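Local coordinates for DNA translocase coupling protein (PDB 6O1X), which binds ATP and probably DNA, and is thought to drive DNA transfer in plasmid conjugation as an FtsK/SpoIIIE-type motor, at residues A[229-234]-A[270-275]; A[197-202]-A[265-270]. One frame throughout, in Å; residues are numbered along the deposited sequence.

Contact 1: residues A[229-234]-A[270-275]; sequences IIVVID and TGINLC
Ile229 and Gly271 start a run of five backbone hydrogen bonds between 229-234 and 270-275. Ile229 N donates to Gly271 O at 2.8 Å. Ile229 O then accepts from Asn273 N, and Val231 N donates to Asn273 O. Val231 O takes Cys275 N at 2.8 Å, with an N-H...O angle of 175°. Ile233 N closes the run on Cys275 O. Three CA-H...O contacts add to it, among them Val232 CA to Cys275 O at 3.3 Å.

The strands run parallel, with axes 4.8 Å apart at the closest point. They are neighbours in the central sheet of the P-loop NTPase fold, between strands 131-135 and 159-163. Ile230, Val232, Asn273 and Cys275 share one face. There Ile230 CD1 meets Cys275 SG at 3.3 Å. With CG1 of Ile230 opposite the backbone N (chi1 176°) and chi2 at 55°, CD1 swings across to the neighbouring strand. Leu146, Ile149, Leu150 and Leu153 of helix 142-155 cover this pair.

The other face carries Ile229, Val231, Ile272 and Leu274. CB of Ile229 rests on CG1 of Ile272 at 4.0 Å. Val231 and Leu274 lie side by side and point the same way, with Val231 CB 3.9 Å from Leu274 CD2. Helix 185-209 packs on Ile229, Val231 and Ile233.

The amide of Asn273 is buried but paired at both ends: OD1 accepts from Arg228 NH1, and ND2 donates to Pro130 O. Asp234 follows four hydrophobic residues, consistent with the Walker B aspartate. Its OD1 makes a weak hydrogen bond to OG of Ser143, a predicted ATP-binding residue of the Walker A motif.

Contact 2: residues A[197-202]-A[265-270]; sequences DENAKR and RLSRAT
The loop that leads out of helix 247-266 toward the next core strand docks here on helix 185-209. Asn199 and Arg202, one helical turn apart, both hold Thr270. Thr270 OG1 donates to Asn199 OD1 at 2.6 Å, almost in line with the carbonyl. The two side chains cross at about a right angle. Asn199 CG stands opposite the backbone N (chi1 -173°), which carries the amide out to the loop. Its OD1 also lies 3.2 Å from Ser267 CB, and its ND2 packs 3.6 Å from Leu266 CB.

Helix 185-209 packs on one face of the central sheet of the P-loop NTPase fold, and the loop joins helix 247-266 to strand 272-278 of that sheet. Ser267 is the centre of an inverse gamma turn and the first residue to leave helical geometry. Its OG bonds to Leu263 O.

Arg202 NH1 donates to Thr270 O at 2.9 Å. Nearer the helix, Arg202 CB touches Thr270 CG2 at 3.8 Å. Glu198 OE1 uses its anti lone pair to take Arg202 NE at 3.1 Å, in a salt bridge within helix 185-209. Glu198 OE1 and Thr270 O, both in the guanidinium plane, hold its rotation. Arg202 NH2 bonds to Lys227 O.

How the contacts relate
Contacts 1 and 2 lie side by side, with centres 11 Å apart, and share Thr270. Contact 2 fixes the loop just before strand 272-278, which contact 1 places in the sheet. They touch directly. Ser267 OG and Ile272 O form a probable hydrogen bond at 2.9 Å. Ile272 CD1 packs on Asn199 CA at 3.7 Å, and Ile229 CD1 on Arg202 NH2 at 3.6 Å. Contact 1 is the nearer to the nucleotide site: the Val232 side chain is about 10 Å from the bound ATP analogue and about 9 Å from that of Lys142. Contact 2 lies away from the annotated sites. The side chains of Ile229 and Arg202 are about 8 Å and about 10 Å from a bound glucose.

Contact 1: residues A[229-234]-A[270-275]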
loop_
_atom_site.group_PDB
_atom_site.type_symbol
_atom_site.label_atom_id
_atom_site.label_comp_id
_atom_site.label_asym_id
_atom_site.label_seq_id
_atom_site.Cartn_x
_atom_site.Cartn_y
_atom_site.Cartn_z
ATOM N N ILE A 229 -13.633 -11.706 -9.839
ATOM C CA ILE A 229 -12.776 -12.684 -9.168
ATOM C C ILE A 229 -11.648 -11.922 -8.487
ATOM O O ILE A 229 -10.913 -11.187 -9.141
ATOM C CB ILE A 229 -12.286 -13.819 -10.131
ATOM C CG1 ILE A 229 -13.497 -14.667 -10.649
ATOM C CG2 ILE A 229 -11.211 -14.709 -9.443
ATOM C CD1 ILE A 229 -13.195 -15.726 -11.636
ATOM N N ILE A 230 -11.551 -12.061 -7.170
ATOM C CA ILE A 230 -10.483 -11.438 -6.396
ATOM C C ILE A 230 -9.472 -12.512 -5.969
ATOM O O ILE A 230 -9.839 -13.499 -5.336
ATOM C CB ILE A 230 -10.960 -10.496 -5.220
ATOM C CG1 ILE A 230 -9.760 -9.956 -4.398
ATOM C CG2 ILE A 230 -11.927 -11.194 -4.259
ATOM C CD1 ILE A 230 -8.671 -9.238 -5.125
ATOM N N VAL A 231 -8.196 -12.298 -6.318
ATOM C CA VAL A 231 -7.074 -13.205 -6.009
ATOM C C VAL A 231 -6.080 -12.531 -5.044
ATOM O O VAL A 231 -5.403 -11.560 -5.408
ATOM C CB VAL A 231 -6.355 -13.720 -7.290
ATOM C CG1 VAL A 231 -5.451 -14.914 -6.958
ATOM C CG2 VAL A 231 -7.359 -14.069 -8.381
ATOM N N VAL A 232 -5.983 -13.058 -3.831
ATOM C CA VAL A 232 -5.101 -12.478 -2.834
ATOM C C VAL A 232 -3.882 -13.358 -2.708
ATOM O O VAL A 232 -3.992 -14.503 -2.293
ATOM C CB VAL A 232 -5.796 -12.211 -1.456
ATOM C CG1 VAL A 232 -4.850 -11.482 -0.509
ATOM C CG2 VAL A 232 -7.079 -11.417 -1.614
ATOM N N ILE A 233 -2.734 -12.838 -3.091
ATOM C CA ILE A 233 -1.457 -13.531 -2.988
ATOM C C ILE A 233 -0.814 -12.946 -1.762
ATOM O O ILE A 233 -0.453 -11.770 -1.766
ATOM C CB ILE A 233 -0.592 -13.334 -4.258
ATOM C CG1 ILE A 233 -1.363 -13.861 -5.500
ATOM C CG2 ILE A 233 0.810 -14.018 -4.094
ATOM C CD1 ILE A 233 -0.885 -13.371 -6.826
ATOM N N ASP A 234 -0.732 -13.732 -0.690
ATOM C CA ASP A 234 -0.182 -13.273 0.568
ATOM C C ASP A 234 1.297 -12.899 0.464
ATOM O O ASP A 234 1.705 -11.884 1.036
ATOM C CB ASP A 234 -0.424 -14.311 1.687
ATOM C CG ASP A 234 -0.032 -13.773 3.053
ATOM O OD1 ASP A 234 -0.696 -12.811 3.527
ATOM O OD2 ASP A 234 0.967 -14.286 3.635
ATOM N N THR A 270 -11.799 -7.543 -17.613
ATOM C CA THR A 270 -12.404 -8.841 -17.351
ATOM C C THR A 270 -12.850 -9.094 -15.900
ATOM O O THR A 270 -13.443 -10.144 -15.625
ATOM C CB THR A 270 -11.418 -9.935 -17.814
ATOM O OG1 THR A 270 -10.206 -9.819 -17.061
ATOM C CG2 THR A 270 -11.109 -9.854 -19.295
ATOM N N GLY A 271 -12.521 -8.176 -14.982
ATOM C CA GLY A 271 -12.879 -8.294 -13.576
ATOM C C GLY A 271 -12.163 -9.398 -12.827
ATOM O O GLY A 271 -12.788 -10.087 -12.014
ATOM N N ILE A 272 -10.860 -9.604 -13.109
ATOM C CA ILE A 272 -10.009 -10.572 -12.392
ATOM C C ILE A 272 -8.859 -9.760 -11.791
ATOM O O ILE A 272 -7.936 -9.364 -12.498
ATOM C CB ILE A 272 -9.560 -11.800 -13.230
ATOM C CG1 ILE A 272 -10.793 -12.630 -13.675
ATOM C CG2 ILE A 272 -8.588 -12.691 -12.403
ATOM C CD1 ILE A 272 -10.618 -13.388 -14.948
ATOM N N ASN A 273 -8.975 -9.444 -10.508
ATOM C CA ASN A 273 -8.079 -8.574 -9.754
ATOM C C ASN A 273 -7.101 -9.311 -8.898
ATOM O O ASN A 273 -7.477 -10.240 -8.205
ATOM C CB ASN A 273 -8.905 -7.585 -8.910
ATOM C CG ASN A 273 -9.961 -6.888 -9.757
ATOM O OD1 ASN A 273 -11.148 -7.198 -9.711
ATOM N ND2 ASN A 273 -9.547 -5.978 -10.598
ATOM N N LEU A 274 -5.845 -8.877 -8.933
ATOM C CA LEU A 274 -4.741 -9.439 -8.167
ATOM C C LEU A 274 -4.350 -8.478 -7.070
ATOM O O LEU A 274 -4.040 -7.316 -7.338
ATOM C CB LEU A 274 -3.507 -9.677 -9.065
ATOM C CG LEU A 274 -3.619 -10.612 -10.293
ATOM C CD1 LEU A 274 -2.282 -10.742 -10.954
ATOM C CD2 LEU A 274 -4.037 -12.020 -9.895
ATOM N N CYS A 275 -4.356 -8.973 -5.834
ATOM C CA CYS A 275 -3.914 -8.239 -4.665
ATOM C C CYS A 275 -2.756 -8.993 -4.111
ATOM O O CYS A 275 -2.913 -10.083 -3.579
ATOM C CB CYS A 275 -5.042 -8.058 -3.657
ATOM S SG CYS A 275 -6.383 -7.019 -4.287
#

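Contact 2: residues A[197-202]-A[265-270]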
loop_
_atom_site.group_PDB
_atom_site.type_symbol
_atom_site.label_atom_id
_atom_site.label_comp_id
_atom_site.label_asym_id
_atom_site.label_seq_id
_atom_site.Cartn_x
_atom_site.Cartn_y
_atom_site.Cartn_z
ATOM N N ASP A 197 -7.060 -19.100 -18.141
ATOM C CA ASP A 197 -8.101 -19.637 -19.016
ATOM C C ASP A 197 -9.440 -18.907 -18.867
ATOM O O ASP A 197 -10.073 -18.603 -19.887
ATOM C CB ASP A 197 -8.239 -21.155 -18.842
ATOM C CG ASP A 197 -7.016 -21.916 -19.379
ATOM O OD1 ASP A 197 -6.162 -21.284 -20.061
ATOM O OD2 ASP A 197 -6.907 -23.138 -19.113
ATOM N N GLU A 198 -9.840 -18.576 -17.630
ATOM C CA GLU A 198 -11.083 -17.834 -17.363
ATOM C C GLU A 198 -10.997 -16.450 -18.004
ATOM O O GLU A 198 -11.899 -16.057 -18.748
ATOM C CB GLU A 198 -11.352 -17.720 -15.849
ATOM C CG GLU A 198 -12.635 -17.005 -15.470
ATOM C CD GLU A 198 -13.942 -17.637 -15.910
ATOM O OE1 GLU A 198 -14.962 -16.909 -15.974
ATOM O OE2 GLU A 198 -13.952 -18.862 -16.173
ATOM N N ASN A 199 -9.869 -15.770 -17.780
ATOM C CA ASN A 199 -9.556 -14.465 -18.332
ATOM C C ASN A 199 -9.674 -14.505 -19.844
ATOM O O ASN A 199 -10.387 -13.674 -20.403
ATOM C CB ASN A 199 -8.147 -14.021 -17.908
ATOM C CG ASN A 199 -7.872 -12.613 -18.326
ATOM O OD1 ASN A 199 -8.524 -11.684 -17.873
ATOM N ND2 ASN A 199 -6.961 -12.430 -19.248
ATOM N N ALA A 200 -9.040 -15.509 -20.497
ATOM C CA ALA A 200 -9.106 -15.703 -21.955
ATOM C C ALA A 200 -10.557 -15.891 -22.405
ATOM O O ALA A 200 -10.940 -15.277 -23.389
ATOM C CB ALA A 200 -8.246 -16.892 -22.391
ATOM N N LYS A 201 -11.384 -16.662 -21.659
ATOM C CA LYS A 201 -12.820 -16.838 -21.998
ATOM C C LYS A 201 -13.576 -15.516 -21.869
ATOM O O LYS A 201 -14.511 -15.272 -22.624
ATOM C CB LYS A 201 -13.504 -17.886 -21.094
ATOM C CG LYS A 201 -13.197 -19.340 -21.459
ATOM C CD LYS A 201 -13.888 -20.327 -20.498
ATOM C CE LYS A 201 -12.951 -20.928 -19.466
ATOM N NZ LYS A 201 -13.685 -21.684 -18.411
ATOM N N ARG A 202 -13.169 -14.669 -20.907
ATOM C CA ARG A 202 -13.805 -13.386 -20.658
ATOM C C ARG A 202 -13.487 -12.397 -21.748
ATOM O O ARG A 202 -14.391 -11.717 -22.220
ATOM C CB ARG A 202 -13.491 -12.865 -19.263
ATOM C CG ARG A 202 -14.127 -13.698 -18.161
ATOM C CD ARG A 202 -13.976 -13.051 -16.790
ATOM N NE ARG A 202 -14.596 -13.887 -15.764
ATOM C CZ ARG A 202 -15.081 -13.455 -14.610
ATOM N NH1 ARG A 202 -14.952 -12.183 -14.260
ATOM N NH2 ARG A 202 -15.679 -14.296 -13.783
ATOM N N ARG A 265 -1.060 -8.447 -17.036
ATOM C CA ARG A 265 -1.097 -7.742 -18.319
ATOM C C ARG A 265 -2.464 -7.716 -19.005
ATOM O O ARG A 265 -2.878 -6.671 -19.508
ATOM C CB ARG A 265 -0.065 -8.338 -19.282
ATOM C CG ARG A 265 0.292 -7.411 -20.453
ATOM C CD ARG A 265 0.908 -8.152 -21.636
ATOM N NE ARG A 265 1.851 -9.179 -21.192
ATOM C CZ ARG A 265 1.791 -10.451 -21.562
ATOM N NH1 ARG A 265 0.885 -10.851 -22.447
ATOM N NH2 ARG A 265 2.652 -11.331 -21.067
ATOM N N LEU A 266 -3.132 -8.873 -19.069
ATOM C CA LEU A 266 -4.369 -9.040 -19.817
ATOM C C LEU A 266 -5.660 -8.895 -19.005
ATOM O O LEU A 266 -6.695 -8.587 -19.602
ATOM C CB LEU A 266 -4.349 -10.377 -20.582
ATOM C CG LEU A 266 -3.134 -10.620 -21.505
ATOM C CD1 LEU A 266 -3.172 -12.015 -22.101
ATOM C CD2 LEU A 266 -3.057 -9.584 -22.647
ATOM N N SER A 267 -5.635 -9.126 -17.684
ATOM C CA SER A 267 -6.860 -8.961 -16.899
ATOM C C SER A 267 -6.997 -7.516 -16.472
ATOM O O SER A 267 -6.535 -7.129 -15.392
ATOM C CB SER A 267 -6.961 -9.953 -15.742
ATOM O OG SER A 267 -6.029 -9.694 -14.709
ATOM N N ARG A 268 -7.594 -6.712 -17.359
ATOM C CA ARG A 268 -7.824 -5.273 -17.168
ATOM C C ARG A 268 -9.342 -4.913 -17.194
ATOM O O ARG A 268 -9.794 -4.099 -16.393
ATOM C CB ARG A 268 -7.093 -4.447 -18.265
ATOM C CG ARG A 268 -5.673 -4.873 -18.631
ATOM C CD ARG A 268 -4.670 -4.782 -17.482
ATOM N NE ARG A 268 -4.407 -3.411 -17.041
ATOM C CZ ARG A 268 -3.401 -3.079 -16.238
ATOM N NH1 ARG A 268 -3.224 -1.816 -15.871
ATOM N NH2 ARG A 268 -2.553 -4.006 -15.811
ATOM N N ALA A 269 -10.097 -5.498 -18.142
ATOM C CA ALA A 269 -11.526 -5.235 -18.377
ATOM C C ALA A 269 -12.423 -6.450 -18.070
ATOM O O ALA A 269 -13.651 -6.371 -18.216
ATOM C CB ALA A 269 -11.728 -4.784 -19.831
ATOM N N THR A 270 -11.799 -7.543 -17.613
ATOM C CA THR A 270 -12.404 -8.841 -17.351
ATOM C C THR A 270 -12.850 -9.094 -15.900
ATOM O O THR A 270 -13.443 -10.144 -15.625
ATOM C CB THR A 270 -11.418 -9.935 -17.814
ATOM O OG1 THR A 270 -10.206 -9.819 -17.061
ATOM C CG2 THR A 270 -11.109 -9.854 -19.295
#